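Long-range contacts in putative baseplate protein (Unidentified phage, PDB 2FSD), which probably recognises the receptor on the surface of Lactococcus lactis cells as the head domain of a phage receptor-binding protein: residues A[77-83]-A[114-120]; A[45-51]-A[63-68]; A[70-76]-A[122-128]. All blocks are in the same frame, centred on the assembly; numbering follows the deposited sequence.

Contact 1: residues A[77-83]-A[114-120]; sequences IVPVGTF and SPSGIAV
S114 O meets the edge of the F83 ring, lying near the ring plane 3.4 Å from F83 CE2. A type I turn then leads through P115, whose fixed phi suits it, to G117. A water links F83 N to P115 O. G117 adopts backbone angles that only glycine takes easily, its bare CA 3.4 Å from G81 O, where a CB would collide. I118 O accepts two bonds, from V80 N and G81 N, both from the same face of its carbonyl plane; this is a classic beta bulge, and I118 N answers to G81 O at 3.0 Å. A119, small enough to sit at the close non-hydrogen-bonded pair with P79 (CA-CA 4.2 Å), sets its CB 3.7 Å from I77 CG2. V120 and V78 form a nearly straight reciprocal pair, V120 N lying 2.8 Å from V78 O. V120 CG1, set between its backbone N and carbonyl carbon (chi1 62°), packs 3.6 Å from V80 CG2. Strand 117-121 thus lies between 105-114 and 77-82, whose far side closes the barrel by backbone bonds, T82 with N40 of strand 34-41 and V80 with A42; F83 and I118 reach V62 and L39.

Contact 2: residues A[45-51]-A[63-68]; sequences VGSTGIL and RGNSIP
V45 lays its CG1 against P68 O, 3.6 Å away, and against I67 CG2, the two branched side chains crossing at a slant. Having CG1 anti to the backbone N (chi1 173°) turns that methyl to the P68 carbonyl. The next residue, G46, bonds to the same oxygen through its N, 2.9 Å from P68 O; a CB here would run into the proline ring. The T48 side chain crosses that of P68 at about a right angle, T48 OG1 3.1 Å from P68 CG, while G46 CA lies against CB and CG of the proline. G49 has a positive phi, which favours glycine, and its CA comes close to both N65 O and S66 O, where a side chain would not fit. With I50 the strand pairing begins: I50 N donates to N65 O and N65 N returns to I50 O at 2.8 Å, each donor in the plane of the carbonyl it meets. L51 faces the other way, into the barrel, and meets I67 at about a right angle, L51 CB being 3.6 Å from I67 CD1. G64, opposite L51, leaves room for that methyl, since a CB would strike it.

Chemically, one backbone bond, from G46 N, and two glycines, G46 and G49, let the loop lie close against strand 59-68 as it turns its corner at S66. R41 bonds to T48 O, linking the loop to strand 34-41. Apolar side chains suit the buried side, where L51 touches L39 and F135, and I67 packs on I133 and R41.

Contact 3: residues A[70-76]-A[122-128]; sequences PNVAPNF and NPNNTSM
N122 and V72 slide past each other in opposite directions, N122 CB lying 4.0 Å from V72 CG1. The N122 side chain is extended, CG anti to the backbone N (chi1 -175°), which takes its amide across to the 70-76 loop. There ND2 donates to V72 O at 3.1 Å, approaching from above the carbonyl plane by 39°, while M128 N reaches the same oxygen closer to that plane. S127 OG adds a weak third bond to V72 O, its stronger polar partner being the side chain of N129. V72 N in turn donates to M128 O, completing a single antiparallel bridge.

The amide of N122 also works within its own loop. Its ND2 donates to T126 O at 2.7 Å, and its OD1 accepts from N124 N, forming an Asx turn. P74 presses CB and CG against the carbonyls of N124, N125 and T126, with P74 CB 3.1 Å from N124 O. Proline also suits the second position of the type II turn from A73 to F76, and that turn directs N75 N straight at N122 O, 2.9 Å away and in the carbonyl plane.

An asparagine suits position 122 because one amide supplies both donor hydrogens and an acceptor. With both ends engaged, its rotation is fixed, and side-chain and backbone bonds join two loops that contain no regular strand.

Overall arrangement
From the N terminus, contact 2 comes first: the loop 45-49 and start of strand 50-56 meet the end of strand 59-68, closing the hairpin between them. The chain then passes through 70-76 of contact 3 directly into strand 77-82 of contact 1. Contact 1 closes when strand 117-121 returns, and contact 3 closes just afterwards at 122-128, so contact 1 is nested within contact 3 while contact 2 precedes both. V78 packs on P70 and V72, joining contacts 1 and 3; V45 touches P79 and V80, joining 1 and 2. Contacts 1 and 2 pair strands of one barrel; contact 3 joins the loops leading into strands 77-82 and 132-140.

Contact 1: residues A[77-83]-A[114-120]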
# COMPACT_ATOMS: atom_id res chain seq x y z
N ILE A 77 -16.04 3.94 0.81
CA ILE A 77 -15.37 2.86 0.08
C ILE A 77 -16.16 2.45 -1.17
O ILE A 77 -17.39 2.31 -1.14
CB ILE A 77 -15.06 1.65 1.01
CG1 ILE A 77 -14.16 2.09 2.18
CG2 ILE A 77 -14.31 0.56 0.24
CD1 ILE A 77 -14.34 1.28 3.46
N VAL A 78 -15.44 2.30 -2.27
CA VAL A 78 -16.02 1.92 -3.54
C VAL A 78 -15.42 0.57 -3.97
O VAL A 78 -14.19 0.43 -4.02
CB VAL A 78 -15.72 3.01 -4.58
CG1 VAL A 78 -15.89 2.50 -5.96
CG2 VAL A 78 -16.64 4.23 -4.34
N PRO A 79 -16.29 -0.43 -4.26
CA PRO A 79 -15.81 -1.70 -4.83
C PRO A 79 -15.14 -1.56 -6.18
O PRO A 79 -15.56 -0.72 -7.00
CB PRO A 79 -17.08 -2.55 -4.94
CG PRO A 79 -18.08 -1.91 -4.05
CD PRO A 79 -17.75 -0.45 -4.05
N VAL A 80 -14.09 -2.34 -6.40
CA VAL A 80 -13.31 -2.27 -7.65
C VAL A 80 -13.35 -3.60 -8.39
O VAL A 80 -13.80 -3.66 -9.54
CB VAL A 80 -11.84 -1.85 -7.38
CG1 VAL A 80 -11.09 -1.60 -8.71
CG2 VAL A 80 -11.81 -0.60 -6.50
N GLY A 81 -12.89 -4.67 -7.74
CA GLY A 81 -12.89 -5.99 -8.36
C GLY A 81 -13.11 -7.13 -7.40
O GLY A 81 -13.12 -6.94 -6.19
N THR A 82 -13.32 -8.33 -7.94
CA THR A 82 -13.44 -9.54 -7.14
C THR A 82 -12.52 -10.64 -7.72
O THR A 82 -12.23 -10.68 -8.92
CB THR A 82 -14.91 -10.08 -7.07
OG1 THR A 82 -15.44 -10.25 -8.39
CG2 THR A 82 -15.82 -9.14 -6.29
N PHE A 83 -12.08 -11.55 -6.85
CA PHE A 83 -11.23 -12.65 -7.32
C PHE A 83 -12.08 -13.77 -7.94
O PHE A 83 -13.13 -14.14 -7.39
CB PHE A 83 -10.39 -13.21 -6.17
CG PHE A 83 -9.45 -12.20 -5.57
CD1 PHE A 83 -8.28 -11.84 -6.24
CD2 PHE A 83 -9.75 -11.59 -4.34
CE1 PHE A 83 -7.42 -10.90 -5.70
CE2 PHE A 83 -8.87 -10.65 -3.79
CZ PHE A 83 -7.71 -10.31 -4.47
N SER A 114 -9.18 -8.08 0.74
CA SER A 114 -9.87 -9.09 1.54
C SER A 114 -10.23 -10.29 0.67
O SER A 114 -9.98 -10.28 -0.55
CB SER A 114 -11.13 -8.49 2.19
OG SER A 114 -12.04 -8.01 1.22
N PRO A 115 -10.76 -11.37 1.29
CA PRO A 115 -11.47 -12.39 0.52
C PRO A 115 -12.51 -11.81 -0.45
O PRO A 115 -12.74 -12.38 -1.50
CB PRO A 115 -12.14 -13.23 1.61
CG PRO A 115 -11.19 -13.14 2.75
CD PRO A 115 -10.66 -11.73 2.72
N SER A 116 -13.10 -10.67 -0.09
CA SER A 116 -14.17 -10.05 -0.88
C SER A 116 -13.72 -9.33 -2.14
O SER A 116 -14.55 -8.94 -2.96
CB SER A 116 -14.96 -9.08 -0.02
OG SER A 116 -15.42 -9.75 1.13
N GLY A 117 -12.40 -9.13 -2.28
CA GLY A 117 -11.83 -8.53 -3.47
C GLY A 117 -10.98 -7.32 -3.18
O GLY A 117 -10.31 -7.26 -2.14
N ILE A 118 -10.98 -6.39 -4.12
CA ILE A 118 -10.28 -5.12 -4.02
C ILE A 118 -11.33 -4.02 -4.00
O ILE A 118 -12.30 -4.06 -4.74
CB ILE A 118 -9.30 -4.89 -5.23
CG1 ILE A 118 -8.19 -5.95 -5.26
CG2 ILE A 118 -8.69 -3.46 -5.19
CD1 ILE A 118 -7.18 -5.85 -4.15
N ALA A 119 -11.14 -3.06 -3.11
CA ALA A 119 -12.01 -1.89 -3.01
C ALA A 119 -11.13 -0.68 -2.70
O ALA A 119 -10.01 -0.83 -2.21
CB ALA A 119 -13.07 -2.11 -1.94
N VAL A 120 -11.62 0.51 -3.01
CA VAL A 120 -10.78 1.70 -2.89
C VAL A 120 -11.38 2.74 -1.94
O VAL A 120 -12.57 3.02 -1.98
CB VAL A 120 -10.39 2.26 -4.30
CG1 VAL A 120 -11.62 2.70 -5.10
CG2 VAL A 120 -9.37 3.38 -4.18
O HOH W 1 -13.23 -11.94 -4.36

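Contact 2: residues A[45-51]-A[63-68]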
# COMPACT_ATOMS: atom_id res chain seq x y z
N VAL A 45 -17.17 0.44 -12.47
CA VAL A 45 -15.73 0.44 -12.65
C VAL A 45 -15.48 0.43 -14.14
O VAL A 45 -16.15 -0.30 -14.88
CB VAL A 45 -15.08 -0.78 -11.97
CG1 VAL A 45 -13.58 -0.87 -12.31
CG2 VAL A 45 -15.31 -0.71 -10.47
N GLY A 46 -14.53 1.24 -14.58
CA GLY A 46 -14.19 1.32 -16.00
C GLY A 46 -13.56 0.06 -16.56
O GLY A 46 -13.14 -0.82 -15.80
N SER A 47 -13.49 -0.01 -17.88
CA SER A 47 -12.97 -1.17 -18.61
C SER A 47 -11.48 -1.06 -18.97
O SER A 47 -10.83 -2.07 -19.29
CB SER A 47 -13.79 -1.37 -19.88
OG SER A 47 -13.80 -0.16 -20.62
N THR A 48 -10.93 0.15 -18.95
CA THR A 48 -9.54 0.38 -19.34
C THR A 48 -8.61 0.07 -18.15
O THR A 48 -9.06 -0.11 -17.02
CB THR A 48 -9.30 1.83 -19.84
OG1 THR A 48 -9.51 2.77 -18.78
CG2 THR A 48 -10.23 2.15 -21.01
N GLY A 49 -7.30 0.04 -18.42
CA GLY A 49 -6.32 -0.26 -17.38
C GLY A 49 -6.31 -1.74 -17.10
O GLY A 49 -7.02 -2.51 -17.74
N ILE A 50 -5.49 -2.17 -16.15
CA ILE A 50 -5.33 -3.61 -15.90
C ILE A 50 -5.42 -3.94 -14.41
O ILE A 50 -4.84 -3.26 -13.57
CB ILE A 50 -4.04 -4.16 -16.58
CG1 ILE A 50 -4.15 -3.98 -18.11
CG2 ILE A 50 -3.81 -5.64 -16.26
CD1 ILE A 50 -2.95 -4.47 -18.89
N LEU A 51 -6.19 -4.99 -14.10
CA LEU A 51 -6.45 -5.42 -12.73
C LEU A 51 -6.37 -6.93 -12.69
O LEU A 51 -7.24 -7.61 -13.23
CB LEU A 51 -7.83 -4.97 -12.25
CG LEU A 51 -8.22 -5.44 -10.85
CD1 LEU A 51 -7.28 -4.90 -9.76
CD2 LEU A 51 -9.68 -5.06 -10.55
N ARG A 63 -2.10 -6.47 -8.57
CA ARG A 63 -1.72 -5.16 -9.09
C ARG A 63 -2.84 -4.51 -9.89
O ARG A 63 -3.62 -5.18 -10.54
CB ARG A 63 -0.46 -5.26 -9.94
CG ARG A 63 -0.53 -6.28 -11.05
CD ARG A 63 0.66 -6.10 -11.96
NE ARG A 63 0.73 -7.15 -12.98
CZ ARG A 63 1.83 -7.46 -13.66
NH1 ARG A 63 2.97 -6.84 -13.43
NH2 ARG A 63 1.79 -8.43 -14.56
N GLY A 64 -2.88 -3.19 -9.82
CA GLY A 64 -3.79 -2.38 -10.59
C GLY A 64 -2.99 -1.32 -11.31
O GLY A 64 -2.05 -0.74 -10.74
N ASN A 65 -3.34 -1.09 -12.56
CA ASN A 65 -2.72 -0.05 -13.35
C ASN A 65 -3.77 0.78 -14.12
O ASN A 65 -4.46 0.27 -15.00
CB ASN A 65 -1.67 -0.67 -14.29
CG ASN A 65 -0.79 0.37 -14.93
OD1 ASN A 65 -1.24 1.11 -15.79
ND2 ASN A 65 0.45 0.44 -14.50
N SER A 66 -3.89 2.04 -13.71
CA SER A 66 -4.79 3.02 -14.31
C SER A 66 -6.20 2.46 -14.42
O SER A 66 -6.79 2.43 -15.49
CB SER A 66 -4.27 3.49 -15.67
OG SER A 66 -3.07 4.23 -15.54
N ILE A 67 -6.75 2.03 -13.29
CA ILE A 67 -8.10 1.51 -13.27
C ILE A 67 -9.07 2.65 -12.98
O ILE A 67 -8.99 3.26 -11.92
CB ILE A 67 -8.27 0.41 -12.23
CG1 ILE A 67 -7.31 -0.74 -12.54
CG2 ILE A 67 -9.72 -0.09 -12.24
CD1 ILE A 67 -7.01 -1.63 -11.35
N PRO A 68 -9.99 2.95 -13.92
CA PRO A 68 -10.97 3.99 -13.66
C PRO A 68 -11.98 3.56 -12.61
O PRO A 68 -12.66 2.55 -12.79
CB PRO A 68 -11.65 4.18 -15.03
CG PRO A 68 -10.82 3.40 -16.03
CD PRO A 68 -10.19 2.33 -15.24

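Contact 3: residues A[70-76]-A[122-128]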
# COMPACT_ATOMS: atom_id res chain seq x y z
N PRO A 70 -15.29 4.73 -9.65
CA PRO A 70 -16.32 5.72 -9.26
C PRO A 70 -15.82 6.78 -8.26
O PRO A 70 -14.88 6.54 -7.46
CB PRO A 70 -17.40 4.87 -8.60
CG PRO A 70 -17.16 3.46 -9.06
CD PRO A 70 -15.71 3.34 -9.35
N ASN A 71 -16.46 7.96 -8.31
CA ASN A 71 -16.28 8.99 -7.29
C ASN A 71 -16.36 8.39 -5.90
O ASN A 71 -17.27 7.62 -5.60
CB ASN A 71 -17.38 10.04 -7.39
CG ASN A 71 -17.45 10.69 -8.75
OD1 ASN A 71 -16.47 10.72 -9.49
ND2 ASN A 71 -18.61 11.21 -9.09
N VAL A 72 -15.40 8.74 -5.05
CA VAL A 72 -15.35 8.25 -3.68
C VAL A 72 -15.29 9.45 -2.76
O VAL A 72 -14.38 10.28 -2.87
CB VAL A 72 -14.07 7.39 -3.40
CG1 VAL A 72 -14.27 6.53 -2.15
CG2 VAL A 72 -13.69 6.54 -4.59
N ALA A 73 -16.25 9.53 -1.83
CA ALA A 73 -16.27 10.57 -0.82
C ALA A 73 -15.24 10.27 0.25
O ALA A 73 -14.84 9.12 0.41
CB ALA A 73 -17.68 10.68 -0.17
N PRO A 74 -14.80 11.31 0.99
CA PRO A 74 -13.85 11.11 2.08
C PRO A 74 -14.34 10.07 3.09
O PRO A 74 -15.45 10.19 3.61
CB PRO A 74 -13.77 12.51 2.72
CG PRO A 74 -14.03 13.41 1.60
CD PRO A 74 -15.11 12.73 0.82
N ASN A 75 -13.51 9.06 3.36
CA ASN A 75 -13.85 7.97 4.30
C ASN A 75 -14.84 6.92 3.80
O ASN A 75 -15.16 5.98 4.53
CB ASN A 75 -14.34 8.52 5.66
CG ASN A 75 -13.30 8.40 6.75
OD1 ASN A 75 -13.02 7.30 7.24
ND2 ASN A 75 -12.73 9.54 7.16
N PHE A 76 -15.35 7.08 2.58
CA PHE A 76 -16.22 6.05 2.00
C PHE A 76 -15.42 5.08 1.12
O PHE A 76 -14.27 5.35 0.75
CB PHE A 76 -17.37 6.69 1.23
CG PHE A 76 -18.54 7.08 2.10
CD1 PHE A 76 -18.48 8.19 2.92
CD2 PHE A 76 -19.71 6.34 2.07
CE1 PHE A 76 -19.57 8.56 3.72
CE2 PHE A 76 -20.82 6.69 2.85
CZ PHE A 76 -20.75 7.81 3.68
N ASN A 122 -10.89 6.68 0.25
CA ASN A 122 -10.42 8.05 0.11
C ASN A 122 -9.98 8.65 1.45
O ASN A 122 -10.83 9.07 2.25
CB ASN A 122 -11.50 8.94 -0.50
CG ASN A 122 -11.01 10.33 -0.76
OD1 ASN A 122 -9.85 10.65 -0.48
ND2 ASN A 122 -11.87 11.18 -1.31
N PRO A 123 -8.65 8.72 1.68
CA PRO A 123 -8.11 9.26 2.93
C PRO A 123 -7.98 10.79 2.91
O PRO A 123 -7.53 11.38 3.89
CB PRO A 123 -6.74 8.60 3.02
CG PRO A 123 -6.31 8.45 1.61
CD PRO A 123 -7.57 8.30 0.77
N ASN A 124 -8.40 11.40 1.81
CA ASN A 124 -8.36 12.84 1.62
C ASN A 124 -9.67 13.47 2.08
O ASN A 124 -10.70 12.81 2.10
CB ASN A 124 -8.12 13.15 0.14
CG ASN A 124 -6.86 12.51 -0.38
OD1 ASN A 124 -5.78 12.74 0.16
ND2 ASN A 124 -6.98 11.67 -1.41
N ASN A 125 -9.63 14.76 2.42
CA ASN A 125 -10.81 15.46 2.92
C ASN A 125 -11.74 16.03 1.83
O ASN A 125 -12.78 16.61 2.14
CB ASN A 125 -10.40 16.55 3.94
CG ASN A 125 -9.75 17.78 3.31
OD1 ASN A 125 -9.64 17.90 2.09
ND2 ASN A 125 -9.34 18.71 4.15
N THR A 126 -11.36 15.85 0.56
CA THR A 126 -12.23 16.15 -0.59
C THR A 126 -12.55 14.85 -1.32
O THR A 126 -11.83 13.86 -1.18
CB THR A 126 -11.59 17.12 -1.60
OG1 THR A 126 -12.53 17.40 -2.64
CG2 THR A 126 -10.36 16.51 -2.27
N SER A 127 -13.62 14.87 -2.10
CA SER A 127 -14.04 13.69 -2.87
C SER A 127 -13.04 13.43 -4.00
O SER A 127 -12.55 14.36 -4.63
CB SER A 127 -15.45 13.87 -3.44
OG SER A 127 -15.82 12.76 -4.25
N MET A 128 -12.74 12.17 -4.25
CA MET A 128 -11.85 11.80 -5.36
C MET A 128 -12.67 11.40 -6.56
O MET A 128 -13.31 10.36 -6.56
CB MET A 128 -10.91 10.67 -4.92
CG MET A 128 -9.89 11.15 -3.91
SD MET A 128 -8.70 12.28 -4.62
CE MET A 128 -9.18 13.89 -4.01
O HOH W 2 -12.04 5.35 2.88